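Local structure of sensor protein DivL (Caulobacter crescentus, 4Q20) at residues Ala228-His233 with Cys251-Thr256. The protein acts as a membrane-bound sensor kinase of a two-component system, required for cell division and growth, and catalyses phosphorylation of the regulator CtrA. Residues are numbered along the deposited sequence; the frame is centred on the assembly and turned at random.
Sequences ALVELH and CHLPET
Val230, in the last turn of helix 222-232, and His233, just beyond it, face Cys251 and Leu253 of strand 247-254, the two short axes running almost parallel at 15° with a closest approach of 8.9 Å. Helix 222-232 here packs on the mixed sheet of the GHKL ATPase domain, the alpha/beta sandwich in which helices lie against one face of the sheet. The CA atoms of Val230 and Cys251 are 6.7 Å apart, a closer pairing than that of His233 with Leu253. No hydrogen bond joins the segments, and the evidence for their association is apolar contact.

Val230 divides its two methyls between two strand residues. Val230 CG2, set anti to the carbonyl carbon, lies 3.8 Å from Cys251 SG, whereas Val230 CG1, anti to the backbone N (chi1 170°), comes within 4.0 Å of Leu253 CD2. The side chains of Val230 and Leu253 cross at about a right angle. Leu253 does not aim its CB at the helix; its branch end brings CD2 across, where the same methyl also meets His233 CB at 3.9 Å. CD2 thus bridges Val230 and His233, three residues apart, and stands obliquely to the imidazole. Thr159 and Leu163 of helix 153-170 touch Val230 and Cys251, respectively, while Leu190 of strand 187-194 touches both Cys251 and Leu253, placing the contact in the domain interior.

The imidazole of His233 is fixed by both nitrogens: NE2 is hydrogen-bonded to the backbone N of Asp152, and ND1 turns back to the helix end, where the backbone bonds from His233 N are weak. There His233 ND1 donates to Leu229 O at 2.8 Å, with an N-H...O angle of 148°, approaching from above the carbonyl plane.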
loop_
_atom_site.group_PDB
_atom_site.type_symbol
_atom_site.label_atom_id
_atom_site.label_comp_id
_atom_site.label_asym_id
_atom_site.label_seq_id
_atom_site.Cartn_x
_atom_site.Cartn_y
_atom_site.Cartn_z
ATOM N N ALA A 228 6.633 14.924 15.032
ATOM C CA ALA A 228 5.286 15.035 15.592
ATOM C C ALA A 228 5.129 14.231 16.890
ATOM O O ALA A 228 4.492 14.711 17.827
ATOM C CB ALA A 228 4.239 14.598 14.564
ATOM N N LEU A 229 5.715 13.039 16.954
ATOM C CA LEU A 229 5.645 12.177 18.146
ATOM C C LEU A 229 6.474 12.736 19.298
ATOM O O LEU A 229 5.991 12.751 20.428
ATOM C CB LEU A 229 6.108 10.754 17.828
ATOM C CG LEU A 229 5.192 9.902 16.957
ATOM C CD1 LEU A 229 5.836 8.537 16.672
ATOM C CD2 LEU A 229 3.800 9.780 17.553
ATOM N N VAL A 230 7.703 13.218 19.011
ATOM C CA VAL A 230 8.585 13.803 20.016
ATOM C C VAL A 230 7.994 15.141 20.499
ATOM O O VAL A 230 8.064 15.443 21.692
ATOM C CB VAL A 230 10.032 13.937 19.481
ATOM C CG1 VAL A 230 10.905 14.752 20.413
ATOM C CG2 VAL A 230 10.646 12.560 19.241
ATOM N N GLU A 231 7.369 15.908 19.600
ATOM C CA GLU A 231 6.764 17.191 19.963
ATOM C C GLU A 231 5.508 16.995 20.801
ATOM O O GLU A 231 5.175 17.878 21.591
ATOM C CB GLU A 231 6.480 18.045 18.741
ATOM C CG GLU A 231 7.760 18.592 18.168
ATOM C CD GLU A 231 7.655 19.707 17.155
ATOM O OE1 GLU A 231 6.531 19.990 16.683
ATOM O OE2 GLU A 231 8.708 20.319 16.856
ATOM N N LEU A 232 4.839 15.831 20.665
ATOM C CA LEU A 232 3.659 15.445 21.446
ATOM C C LEU A 232 4.073 15.122 22.884
ATOM O O LEU A 232 3.251 15.224 23.793
ATOM C CB LEU A 232 3.021 14.220 20.784
ATOM C CG LEU A 232 1.489 14.158 20.567
ATOM C CD1 LEU A 232 0.912 15.471 20.029
ATOM C CD2 LEU A 232 1.139 13.014 19.617
ATOM N N HIS A 233 5.355 14.727 23.082
ATOM C CA HIS A 233 5.968 14.422 24.381
ATOM C C HIS A 233 6.543 15.692 25.059
ATOM O O HIS A 233 7.214 15.582 26.079
ATOM C CB HIS A 233 7.088 13.392 24.199
ATOM C CG HIS A 233 6.604 11.979 24.061
ATOM N ND1 HIS A 233 6.468 11.380 22.819
ATOM C CD2 HIS A 233 6.298 11.073 25.015
ATOM C CE1 HIS A 233 6.043 10.154 23.056
ATOM N NE2 HIS A 233 5.930 9.925 24.362
ATOM N N CYS A 251 16.629 13.372 19.716
ATOM C CA CYS A 251 15.314 13.593 20.314
ATOM C C CYS A 251 15.570 14.217 21.645
ATOM O O CYS A 251 16.208 13.601 22.488
ATOM C CB CYS A 251 14.516 12.299 20.458
ATOM S SG CYS A 251 14.273 11.403 18.907
ATOM N N HIS A 252 15.132 15.434 21.839
ATOM C CA HIS A 252 15.319 16.094 23.107
ATOM C C HIS A 252 14.033 15.965 23.867
ATOM O O HIS A 252 12.997 16.482 23.431
ATOM C CB HIS A 252 15.723 17.550 22.889
ATOM C CG HIS A 252 17.039 17.703 22.205
ATOM N ND1 HIS A 252 18.186 18.017 22.916
ATOM C CD2 HIS A 252 17.348 17.591 20.892
ATOM C CE1 HIS A 252 19.154 18.083 22.021
ATOM N NE2 HIS A 252 18.703 17.834 20.788
ATOM N N LEU A 253 14.071 15.201 24.965
ATOM C CA LEU A 253 12.895 14.956 25.808
ATOM C C LEU A 253 13.106 15.584 27.170
ATOM O O LEU A 253 14.016 15.150 27.874
ATOM C CB LEU A 253 12.617 13.449 25.936
ATOM C CG LEU A 253 12.316 12.696 24.637
ATOM C CD1 LEU A 253 12.410 11.200 24.852
ATOM C CD2 LEU A 253 10.957 13.092 24.059
ATOM N N PRO A 254 12.363 16.653 27.536
ATOM C CA PRO A 254 12.603 17.296 28.839
ATOM C C PRO A 254 12.119 16.448 30.026
ATOM O O PRO A 254 11.197 15.643 29.887
ATOM C CB PRO A 254 11.828 18.618 28.741
ATOM C CG PRO A 254 10.712 18.315 27.801
ATOM C CD PRO A 254 11.283 17.334 26.794
ATOM N N GLU A 255 12.758 16.650 31.194
ATOM C CA GLU A 255 12.440 16.003 32.466
ATOM C C GLU A 255 11.160 16.600 33.041
ATOM O O GLU A 255 10.928 17.809 32.922
ATOM C CB GLU A 255 13.589 16.176 33.489
ATOM C CG GLU A 255 14.893 15.441 33.194
ATOM C CD GLU A 255 16.005 15.685 34.199
ATOM O OE1 GLU A 255 15.980 16.731 34.887
ATOM O OE2 GLU A 255 16.900 14.815 34.312
ATOM N N THR A 256 10.348 15.760 33.695
ATOM C CA THR A 256 9.094 16.169 34.312
ATOM C C THR A 256 9.308 16.118 35.831
ATOM O O THR A 256 9.239 15.034 36.424
ATOM C CB THR A 256 7.956 15.284 33.774
ATOM O OG1 THR A 256 8.097 15.158 32.346
ATOM C CG2 THR A 256 6.576 15.829 34.126
#